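Side-chain contacts in glutathione S-transferase (Pseudomonas protegens, PDB 4IKH), which probably catalyses the conjugation of glutathione to electrophilic compounds and binds two glutathione molecules: residues E174-E179 with A187-I192; I118-F123 with L163-K168; F90-I95 with F123-I128. All blocks are in the same frame, centred on the assembly; numbering follows the deposited sequence.

Contact 1. Residues E174-E179 with A187-I192; sequences EWIMGE and ATFPWI. With GSH (glutathione), chain D.
I176 carries this contact by pushing its delta methyl between T188 and F189 on helix 183-196. With CG1 beside the backbone N and the chain then extended (chi2 169°), CD1 is the leading atom of the loop. It comes to 3.6 Å from T188 OG1 and 3.8 Å from T188 CB, the two side chains meeting at a slant. Its second partner is the phenyl ring, where I176 CD1 lies 4.0 Å from F189 CE2; here the isoleucine and the phenylalanine run past each other in opposite senses. The hydroxyl of T188 is not left idle under the methyl, because T188 OG1 is hydrogen-bonded to the carbonyl of A184 one turn earlier. A type I turn from W175 to G178 presents I176, closed by G178 N to W175 O at 2.8 Å. D185 receives the amide of I176, tying the loop to the start of the helix that it precedes. Further along that helix, W191 touches a bound glutathione, W191 CZ2 lying 3.3 Å from the ligand's O31, while the ligand's C2 sits in plane at the indole edge; W191 NE1 is hydrogen-bonded to N32. This buried packing thus lies inside the helical C-terminal domain of the glutathione transferase fold: I176 also leans on W120 of helix 111-140 and L170 of helix 150-170, and F189 reaches V216 of helix 211-220.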
loop_
_atom_site.group_PDB
_atom_site.type_symbol
_atom_site.label_atom_id
_atom_site.label_comp_id
_atom_site.label_asym_id
_atom_site.label_seq_id
_atom_site.Cartn_x
_atom_site.Cartn_y
_atom_site.Cartn_z
ATOM N N GLU A 174 -3.602 16.767 -16.390
ATOM C CA GLU A 174 -2.213 16.605 -16.798
ATOM C C GLU A 174 -1.544 15.399 -16.132
ATOM O O GLU A 174 -0.829 14.634 -16.784
ATOM C CB GLU A 174 -1.435 17.862 -16.454
ATOM C CG GLU A 174 -1.927 19.085 -17.208
ATOM C CD GLU A 174 -0.953 20.228 -17.106
ATOM O OE1 GLU A 174 0.261 19.968 -17.258
ATOM O OE2 GLU A 174 -1.390 21.375 -16.861
ATOM N N TRP A 175 -1.768 15.257 -14.824
ATOM C CA TRP A 175 -1.222 14.147 -14.037
ATOM C C TRP A 175 -2.287 13.668 -13.061
ATOM O O TRP A 175 -3.381 14.228 -13.009
ATOM C CB TRP A 175 0.001 14.603 -13.232
ATOM C CG TRP A 175 1.114 15.190 -14.067
ATOM C CD1 TRP A 175 1.388 16.517 -14.264
ATOM C CD2 TRP A 175 2.111 14.464 -14.792
ATOM N NE1 TRP A 175 2.491 16.656 -15.082
ATOM C CE2 TRP A 175 2.954 15.409 -15.415
ATOM C CE3 TRP A 175 2.377 13.099 -14.971
ATOM C CZ2 TRP A 175 4.037 15.032 -16.216
ATOM C CZ3 TRP A 175 3.446 12.727 -15.766
ATOM C CH2 TRP A 175 4.267 13.689 -16.374
ATOM N N ILE A 176 -1.960 12.654 -12.264
ATOM C CA ILE A 176 -2.907 12.114 -11.291
ATOM C C ILE A 176 -3.535 13.190 -10.397
ATOM O O ILE A 176 -4.752 13.192 -10.192
ATOM C CB ILE A 176 -2.249 10.995 -10.435
ATOM C CG1 ILE A 176 -1.932 9.783 -11.325
ATOM C CG2 ILE A 176 -3.157 10.620 -9.265
ATOM C CD1 ILE A 176 -1.053 8.692 -10.688
HETATM N N MSE A 177 -2.720 14.101 -9.869
HETATM C CA MSE A 177 -3.246 15.193 -9.048
HETATM C C MSE A 177 -3.605 16.443 -9.871
HETATM O O MSE A 177 -3.528 17.582 -9.381
HETATM C CB MSE A 177 -2.264 15.558 -7.935
HETATM C CG MSE A 177 -2.153 14.467 -6.858
HETATM SE SE MSE A 177 -3.932 14.046 -6.151
HETATM C CE MSE A 177 -4.454 15.851 -5.621
ATOM N N GLY A 178 -4.004 16.230 -11.120
ATOM C CA GLY A 178 -4.364 17.343 -11.984
ATOM C C GLY A 178 -3.149 18.028 -12.573
ATOM O O GLY A 178 -2.393 17.423 -13.350
ATOM N N GLU A 179 -2.946 19.286 -12.195
ATOM C CA GLU A 179 -1.907 20.095 -12.818
ATOM C C GLU A 179 -0.496 19.750 -12.331
ATOM O O GLU A 179 0.464 19.793 -13.100
ATOM C CB GLU A 179 -2.223 21.579 -12.631
ATOM C CG GLU A 179 -3.667 21.916 -13.004
ATOM C CD GLU A 179 -3.795 23.205 -13.791
ATOM O OE1 GLU A 179 -3.767 24.285 -13.165
ATOM O OE2 GLU A 179 -3.933 23.138 -15.033
ATOM N N ALA A 187 4.972 6.705 -8.479
ATOM C CA ALA A 187 4.665 5.357 -7.999
ATOM C C ALA A 187 3.868 4.539 -9.018
ATOM O O ALA A 187 4.015 3.313 -9.107
ATOM C CB ALA A 187 3.914 5.431 -6.676
ATOM N N THR A 188 3.027 5.213 -9.795
ATOM C CA THR A 188 2.076 4.509 -10.653
ATOM C C THR A 188 2.637 4.122 -12.024
ATOM O O THR A 188 2.560 2.959 -12.419
ATOM C CB THR A 188 0.764 5.321 -10.792
ATOM O OG1 THR A 188 0.231 5.586 -9.484
ATOM C CG2 THR A 188 -0.268 4.555 -11.608
ATOM N N PHE A 189 3.191 5.083 -12.760
ATOM C CA PHE A 189 3.593 4.807 -14.144
ATOM C C PHE A 189 4.735 3.797 -14.414
ATOM O O PHE A 189 4.726 3.146 -15.455
ATOM C CB PHE A 189 3.707 6.116 -14.947
ATOM C CG PHE A 189 2.402 6.843 -15.015
ATOM C CD1 PHE A 189 1.423 6.422 -15.902
ATOM C CD2 PHE A 189 2.110 7.873 -14.131
ATOM C CE1 PHE A 189 0.194 7.038 -15.936
ATOM C CE2 PHE A 189 0.887 8.488 -14.155
ATOM C CZ PHE A 189 -0.074 8.069 -15.062
ATOM N N PRO A 190 5.698 3.636 -13.483
ATOM C CA PRO A 190 6.670 2.559 -13.718
ATOM C C PRO A 190 6.007 1.186 -13.779
ATOM O O PRO A 190 6.518 0.291 -14.464
ATOM C CB PRO A 190 7.560 2.630 -12.477
ATOM C CG PRO A 190 7.525 4.060 -12.095
ATOM C CD PRO A 190 6.100 4.480 -12.344
ATOM N N TRP A 191 4.890 1.018 -13.073
ATOM C CA TRP A 191 4.161 -0.252 -13.110
ATOM C C TRP A 191 3.362 -0.441 -14.400
ATOM O O TRP A 191 3.297 -1.545 -14.940
ATOM C CB TRP A 191 3.240 -0.385 -11.901
ATOM C CG TRP A 191 3.868 -1.177 -10.774
ATOM C CD1 TRP A 191 4.351 -0.691 -9.589
ATOM C CD2 TRP A 191 4.098 -2.590 -10.752
ATOM N NE1 TRP A 191 4.856 -1.722 -8.826
ATOM C CE2 TRP A 191 4.711 -2.896 -9.516
ATOM C CE3 TRP A 191 3.842 -3.628 -11.655
ATOM C CZ2 TRP A 191 5.071 -4.197 -9.165
ATOM C CZ3 TRP A 191 4.197 -4.916 -11.305
ATOM C CH2 TRP A 191 4.803 -5.192 -10.065
ATOM N N ILE A 192 2.739 0.631 -14.886
ATOM C CA ILE A 192 2.007 0.557 -16.146
ATOM C C ILE A 192 2.989 0.260 -17.264
ATOM O O ILE A 192 2.735 -0.602 -18.112
ATOM C CB ILE A 192 1.206 1.835 -16.406
ATOM C CG1 ILE A 192 0.198 2.024 -15.264
ATOM C CG2 ILE A 192 0.468 1.744 -17.735
ATOM C CD1 ILE A 192 -0.309 3.423 -15.148
HETATM N N1 GSH D . 9.143 -14.249 -6.509
HETATM C CA1 GSH D . 8.100 -13.590 -5.816
HETATM C C1 GSH D . 6.780 -13.878 -6.460
HETATM O O11 GSH D . 6.643 -14.886 -7.217
HETATM O O12 GSH D . 5.790 -13.113 -6.246
HETATM C CB1 GSH D . 8.362 -12.122 -5.850
HETATM C CG1 GSH D . 8.451 -11.600 -7.289
HETATM C CD1 GSH D . 8.241 -10.106 -7.178
HETATM O OE1 GSH D . 8.680 -9.539 -6.198
HETATM N N2 GSH D . 7.502 -9.353 -8.200
HETATM C CA2 GSH D . 7.314 -7.938 -8.037
HETATM C C2 GSH D . 5.910 -7.669 -7.506
HETATM O O2 GSH D . 4.955 -8.363 -7.896
HETATM C CB2 GSH D . 7.489 -7.238 -9.346
HETATM S SG2 GSH D . 9.151 -7.396 -9.935
HETATM N N3 GSH D . 5.635 -6.610 -6.540
HETATM C CA3 GSH D . 4.257 -6.415 -6.084
HETATM C C3 GSH D . 4.019 -5.037 -5.537
HETATM O O31 GSH D . 4.756 -4.072 -5.848
HETATM O O32 GSH D . 3.065 -4.825 -4.754
#

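Contact 2. Residues I118-F123 with L163-K168; sequences IQWLMF and LGVLDK
The helical C-terminal domain of the glutathione transferase fold is built round long helices, and here two of them, 111-140 and 150-170, face each other nearly antiparallel, their short segments running at 154°. The segment axes come no closer than 12.8 Å, a wide separation that large side chains span. F123 does most of the work from one helix and V165 from the other. With its CG anti to the backbone N (chi1 172°), the phenylalanine reaches out toward helix 150-170, and its CE1 and CZ meet the CG1 methyl of V165. The valine turns that methyl anti to its own backbone N, the two side chains crossing at an angle. W120, one turn before F123, supplies a second aromatic: its indole approaches with CH2 4.3 Å from V165 CG1, the methyl lying at the indole edge and near its plane. The two aromatics also pack on each other edge-to-face, W120 CZ3 standing 3.8 Å above the F123 ring plane and offset toward its rim, which limits how the phenyl can turn. L166 makes a looser approach, F123 CE2 being 4.5 Å from L166 CD1; the same leucine also packs on T188 and I192 of helix 183-196. The contact is therefore wholly apolar and buried between the two helices. W120 also meets F90 of the second subunit edge-to-face, so one indole serves both the domain interior and the dimer interface. V165 CG1 lies equally near two atoms of the phenyl ring, 3.9 Å from F123 CZ and likewise 3.9 Å from F123 CE1.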
loop_
_atom_site.group_PDB
_atom_site.type_symbol
_atom_site.label_atom_id
_atom_site.label_comp_id
_atom_site.label_asym_id
_atom_site.label_seq_id
_atom_site.Cartn_x
_atom_site.Cartn_y
_atom_site.Cartn_z
ATOM N N ILE A 118 -1.652 11.028 -1.180
ATOM C CA ILE A 118 -1.379 9.785 -0.462
ATOM C C ILE A 118 -2.437 8.745 -0.830
ATOM O O ILE A 118 -2.140 7.559 -0.968
ATOM C CB ILE A 118 -1.311 10.014 1.084
ATOM C CG1 ILE A 118 -0.137 10.934 1.424
ATOM C CG2 ILE A 118 -1.141 8.687 1.834
ATOM C CD1 ILE A 118 -0.201 11.530 2.806
ATOM N N GLN A 119 -3.676 9.202 -1.000
ATOM C CA GLN A 119 -4.786 8.322 -1.398
ATOM C C GLN A 119 -4.517 7.598 -2.721
ATOM O O GLN A 119 -4.779 6.391 -2.852
ATOM C CB GLN A 119 -6.071 9.158 -1.513
ATOM C CG GLN A 119 -7.156 8.568 -2.408
ATOM C CD GLN A 119 -8.306 9.545 -2.640
ATOM O OE1 GLN A 119 -9.271 9.574 -1.879
ATOM N NE2 GLN A 119 -8.211 10.340 -3.713
ATOM N N TRP A 120 -4.007 8.334 -3.707
ATOM C CA TRP A 120 -3.678 7.721 -4.995
ATOM C C TRP A 120 -2.414 6.875 -4.879
ATOM O O TRP A 120 -2.273 5.869 -5.574
ATOM C CB TRP A 120 -3.580 8.783 -6.114
ATOM C CG TRP A 120 -4.956 9.230 -6.523
ATOM C CD1 TRP A 120 -5.566 10.408 -6.219
ATOM C CD2 TRP A 120 -5.924 8.444 -7.226
ATOM N NE1 TRP A 120 -6.846 10.420 -6.728
ATOM C CE2 TRP A 120 -7.091 9.219 -7.338
ATOM C CE3 TRP A 120 -5.913 7.160 -7.776
ATOM C CZ2 TRP A 120 -8.237 8.753 -7.982
ATOM C CZ3 TRP A 120 -7.050 6.700 -8.420
ATOM C CH2 TRP A 120 -8.194 7.493 -8.516
ATOM N N LEU A 121 -1.496 7.279 -4.001
ATOM C CA LEU A 121 -0.313 6.458 -3.736
ATOM C C LEU A 121 -0.717 5.121 -3.115
ATOM O O LEU A 121 -0.176 4.070 -3.475
ATOM C CB LEU A 121 0.683 7.195 -2.832
ATOM C CG LEU A 121 1.832 6.356 -2.246
ATOM C CD1 LEU A 121 2.825 5.900 -3.301
ATOM C CD2 LEU A 121 2.551 7.118 -1.128
HETATM N N MSE A 122 -1.683 5.150 -2.198
HETATM C CA MSE A 122 -2.184 3.906 -1.599
HETATM C C MSE A 122 -2.892 3.040 -2.637
HETATM O O MSE A 122 -2.750 1.821 -2.634
HETATM C CB MSE A 122 -3.124 4.203 -0.437
HETATM C CG MSE A 122 -2.435 4.835 0.729
HETATM SE SE MSE A 122 -1.028 3.659 1.424
HETATM C CE MSE A 122 -0.660 4.750 2.988
ATOM N N PHE A 123 -3.659 3.673 -3.521
ATOM C CA PHE A 123 -4.284 2.982 -4.650
ATOM C C PHE A 123 -3.257 2.185 -5.449
ATOM O O PHE A 123 -3.526 1.057 -5.864
ATOM C CB PHE A 123 -5.001 4.002 -5.542
ATOM C CG PHE A 123 -5.528 3.437 -6.836
ATOM C CD1 PHE A 123 -6.724 2.733 -6.866
ATOM C CD2 PHE A 123 -4.849 3.653 -8.030
ATOM C CE1 PHE A 123 -7.234 2.238 -8.068
ATOM C CE2 PHE A 123 -5.342 3.158 -9.240
ATOM C CZ PHE A 123 -6.532 2.440 -9.255
ATOM N N LEU A 163 -7.027 -0.143 -14.330
ATOM C CA LEU A 163 -6.652 0.753 -15.424
ATOM C C LEU A 163 -7.809 1.678 -15.793
ATOM O O LEU A 163 -7.602 2.864 -16.062
ATOM C CB LEU A 163 -6.200 -0.048 -16.650
ATOM C CG LEU A 163 -4.795 -0.649 -16.562
ATOM C CD1 LEU A 163 -4.574 -1.716 -17.627
ATOM C CD2 LEU A 163 -3.730 0.439 -16.655
ATOM N N GLY A 164 -9.024 1.132 -15.786
ATOM C CA GLY A 164 -10.213 1.908 -16.093
ATOM C C GLY A 164 -10.523 2.926 -15.015
ATOM O O GLY A 164 -11.032 4.007 -15.302
ATOM N N VAL A 165 -10.228 2.587 -13.764
ATOM C CA VAL A 165 -10.430 3.532 -12.679
ATOM C C VAL A 165 -9.484 4.701 -12.900
ATOM O O VAL A 165 -9.873 5.874 -12.824
ATOM C CB VAL A 165 -10.150 2.889 -11.299
ATOM C CG1 VAL A 165 -9.987 3.963 -10.235
ATOM C CG2 VAL A 165 -11.269 1.933 -10.920
ATOM N N LEU A 166 -8.236 4.367 -13.199
ATOM C CA LEU A 166 -7.222 5.378 -13.434
ATOM C C LEU A 166 -7.507 6.165 -14.727
ATOM O O LEU A 166 -7.290 7.383 -14.793
ATOM C CB LEU A 166 -5.859 4.706 -13.532
ATOM C CG LEU A 166 -4.688 5.683 -13.573
ATOM C CD1 LEU A 166 -4.552 6.375 -12.229
ATOM C CD2 LEU A 166 -3.404 4.946 -13.940
ATOM N N ASP A 167 -7.988 5.469 -15.752
ATOM C CA ASP A 167 -8.278 6.128 -17.033
ATOM C C ASP A 167 -9.393 7.156 -16.880
ATOM O O ASP A 167 -9.274 8.290 -17.357
ATOM C CB ASP A 167 -8.633 5.108 -18.107
ATOM C CG ASP A 167 -8.725 5.730 -19.499
ATOM O OD1 ASP A 167 -7.667 6.085 -20.066
ATOM O OD2 ASP A 167 -9.854 5.850 -20.028
ATOM N N LYS A 168 -10.475 6.761 -16.214
ATOM C CA LYS A 168 -11.571 7.675 -15.927
ATOM C C LYS A 168 -11.060 8.890 -15.155
ATOM O O LYS A 168 -11.460 10.011 -15.418
ATOM C CB LYS A 168 -12.647 6.955 -15.115
ATOM C CG LYS A 168 -13.775 7.844 -14.610
ATOM C CD LYS A 168 -14.922 7.902 -15.602
ATOM C CE LYS A 168 -16.207 8.401 -14.947
ATOM N NZ LYS A 168 -16.660 7.494 -13.845
#

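Contact 3. Residues F90-I95 with F123-I128; sequences FESGAI and FQMGGI. With GSH (glutathione), chain B.
E91 OE1 accepts a hydrogen bond of 2.7 Å from N1, the amino group of a bound glutathione, and the same oxygen lies 3.3 Å from M125 CE, the methyl of a selenomethionine on helix 111-140. The carboxylate gets there because the glutamate chain bends at chi2 (-70°). S92 takes the alpha-carboxylate, borne on the same carbon as that amino group. Its backbone N donates to glutathione O12 over 2.8 Å at an N-H...O angle of 153°, while S92 OG, also bonded to K35, points to O11 at a distance too short to be taken at face value. This is the thioredoxin-like N-terminal domain at work: just after strand 87-90, E91 takes the N-cap position with positive phi, and helix 92-103 begins beneath the ligand carboxylate, whose charge its N-terminus would be expected to favour. Replacing E91 by an alanine takes away the carboxylate and would probably leave the glutathione amino group without this acceptor, and the methyl of M125 with less to lean on. M125 crosses over from the helical domain, its side chain curled by chi1, chi2 and chi3 all near -60°. The selenium settles 3.6 Å from S92 OG and 3.7 Å from G93 N. The close approach suits G93, where a beta carbon would come tight against M125 CG. On the subunit boundary M125 also packs on M122 of the second subunit.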
loop_
_atom_site.group_PDB
_atom_site.type_symbol
_atom_site.label_atom_id
_atom_site.label_comp_id
_atom_site.label_asym_id
_atom_site.label_seq_id
_atom_site.Cartn_x
_atom_site.Cartn_y
_atom_site.Cartn_z
ATOM N N PHE A 90 12.458 0.436 4.187
ATOM C CA PHE A 90 12.025 -0.349 3.043
ATOM C C PHE A 90 10.594 0.066 2.703
ATOM O O PHE A 90 10.023 0.921 3.389
ATOM C CB PHE A 90 12.198 -1.873 3.249
ATOM C CG PHE A 90 11.252 -2.496 4.248
ATOM C CD1 PHE A 90 11.500 -2.410 5.612
ATOM C CD2 PHE A 90 10.154 -3.236 3.821
ATOM C CE1 PHE A 90 10.649 -3.010 6.536
ATOM C CE2 PHE A 90 9.298 -3.836 4.735
ATOM C CZ PHE A 90 9.547 -3.722 6.101
ATOM N N GLU A 91 10.043 -0.532 1.647
ATOM C CA GLU A 91 8.750 -0.138 1.061
ATOM C C GLU A 91 8.868 1.140 0.223
ATOM O O GLU A 91 9.198 2.227 0.717
ATOM C CB GLU A 91 7.620 -0.049 2.105
ATOM C CG GLU A 91 7.256 -1.400 2.750
ATOM C CD GLU A 91 6.561 -2.343 1.781
ATOM O OE1 GLU A 91 5.867 -1.866 0.836
ATOM O OE2 GLU A 91 6.703 -3.568 1.960
ATOM N N SER A 92 8.622 0.987 -1.069
ATOM C CA SER A 92 8.789 2.086 -2.000
ATOM C C SER A 92 7.932 3.288 -1.600
ATOM O O SER A 92 8.421 4.429 -1.558
ATOM C CB SER A 92 8.466 1.624 -3.421
ATOM O OG SER A 92 7.164 1.064 -3.526
ATOM N N GLY A 93 6.668 3.029 -1.269
ATOM C CA GLY A 93 5.739 4.097 -0.925
ATOM C C GLY A 93 6.165 4.900 0.285
ATOM O O GLY A 93 5.988 6.122 0.317
ATOM N N ALA A 94 6.716 4.211 1.286
ATOM C CA ALA A 94 7.206 4.881 2.484
ATOM C C ALA A 94 8.419 5.744 2.139
ATOM O O ALA A 94 8.538 6.877 2.607
ATOM C CB ALA A 94 7.550 3.858 3.585
ATOM N N ILE A 95 9.324 5.199 1.331
ATOM C CA ILE A 95 10.509 5.941 0.896
ATOM C C ILE A 95 10.118 7.186 0.083
ATOM O O ILE A 95 10.712 8.252 0.249
ATOM C CB ILE A 95 11.467 5.033 0.079
ATOM C CG1 ILE A 95 12.042 3.934 0.980
ATOM C CG2 ILE A 95 12.596 5.848 -0.555
ATOM C CD1 ILE A 95 12.718 2.802 0.235
ATOM N N PHE A 123 -3.659 3.673 -3.521
ATOM C CA PHE A 123 -4.284 2.982 -4.650
ATOM C C PHE A 123 -3.257 2.185 -5.449
ATOM O O PHE A 123 -3.526 1.057 -5.864
ATOM C CB PHE A 123 -5.001 4.002 -5.542
ATOM C CG PHE A 123 -5.528 3.437 -6.836
ATOM C CD1 PHE A 123 -6.724 2.733 -6.866
ATOM C CD2 PHE A 123 -4.849 3.653 -8.030
ATOM C CE1 PHE A 123 -7.234 2.238 -8.068
ATOM C CE2 PHE A 123 -5.342 3.158 -9.240
ATOM C CZ PHE A 123 -6.532 2.440 -9.255
ATOM N N GLN A 124 -2.082 2.771 -5.666
ATOM C CA GLN A 124 -1.006 2.069 -6.360
ATOM C C GLN A 124 -0.418 0.955 -5.462
ATOM O O GLN A 124 -0.256 -0.182 -5.897
ATOM C CB GLN A 124 0.102 3.055 -6.718
ATOM C CG GLN A 124 1.207 2.448 -7.587
ATOM C CD GLN A 124 2.205 1.600 -6.798
ATOM O OE1 GLN A 124 2.727 2.024 -5.763
ATOM N NE2 GLN A 124 2.472 0.392 -7.291
HETATM N N MSE A 125 -0.075 1.313 -4.227
HETATM C CA MSE A 125 0.543 0.376 -3.280
HETATM C C MSE A 125 -0.274 -0.881 -3.032
HETATM O O MSE A 125 0.282 -1.985 -2.962
HETATM C CB MSE A 125 0.828 1.088 -1.953
HETATM C CG MSE A 125 2.005 2.088 -2.045
HETATM SE SE MSE A 125 3.678 1.164 -2.549
HETATM C CE MSE A 125 3.874 0.083 -0.852
ATOM N N GLY A 126 -1.586 -0.721 -2.869
ATOM C CA GLY A 126 -2.443 -1.845 -2.521
ATOM C C GLY A 126 -3.195 -2.443 -3.686
ATOM O O GLY A 126 -3.840 -3.474 -3.548
ATOM N N GLY A 127 -3.119 -1.809 -4.850
ATOM C CA GLY A 127 -3.901 -2.296 -5.972
ATOM C C GLY A 127 -3.059 -2.536 -7.196
ATOM O O GLY A 127 -2.864 -3.681 -7.601
ATOM N N ILE A 128 -2.557 -1.455 -7.787
ATOM C CA ILE A 128 -1.785 -1.546 -9.026
ATOM C C ILE A 128 -0.583 -2.486 -8.887
ATOM O O ILE A 128 -0.442 -3.455 -9.639
ATOM C CB ILE A 128 -1.251 -0.167 -9.454
ATOM C CG1 ILE A 128 -2.398 0.813 -9.745
ATOM C CG2 ILE A 128 -0.319 -0.311 -10.660
ATOM C CD1 ILE A 128 -3.153 0.542 -11.018
HETATM N N1 GSH B . 5.472 -3.294 -1.382
HETATM C CA1 GSH B . 6.848 -3.385 -1.723
HETATM C C1 GSH B . 7.374 -2.044 -2.151
HETATM O O11 GSH B . 6.605 -1.229 -2.735
HETATM O O12 GSH B . 8.587 -1.714 -1.938
HETATM C CB1 GSH B . 7.021 -4.346 -2.851
HETATM C CG1 GSH B . 8.517 -4.474 -3.143
HETATM C CD1 GSH B . 8.779 -5.592 -4.122
HETATM O OE1 GSH B . 7.876 -6.306 -4.504
HETATM N N2 GSH B . 10.132 -5.807 -4.624
HETATM C CA2 GSH B . 10.388 -6.864 -5.550
HETATM C C2 GSH B . 11.427 -7.746 -4.883
HETATM O O2 GSH B . 12.314 -7.215 -4.208
HETATM C CB2 GSH B . 10.949 -6.328 -6.831
HETATM S SG2 GSH B . 9.842 -5.176 -7.624
HETATM N N3 GSH B . 11.405 -9.191 -5.014
HETATM C CA3 GSH B . 12.432 -9.979 -4.365
HETATM C C3 GSH B . 11.821 -11.193 -3.753
HETATM O O31 GSH B . 10.586 -11.223 -3.504
HETATM O O32 GSH B . 12.551 -12.183 -3.486
#

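How the contacts relate
All three contacts are buried, yet they differ in chemistry. Contacts 1 and 2 are largely apolar packing within the helical domain and continue into one another: I176 CG2 lies 3.6 Å from W120 CG, and I192 CD1 3.7 Å from L166 CD2. Contact 3 joins the thioredoxin-like domain to helix 111-140 and forms part of a glutathione pocket, packing a selenomethionine against E91 and S92, whose hydrogen bonds go to the ligand. Contacts 2 and 3 share F123 and both border the second subunit, whereas contact 1 touches no other protein chain. Q124, on the helix segment of contact 3, packs on W191 of contact 1, its NE2 3.2 Å from W191 CD1.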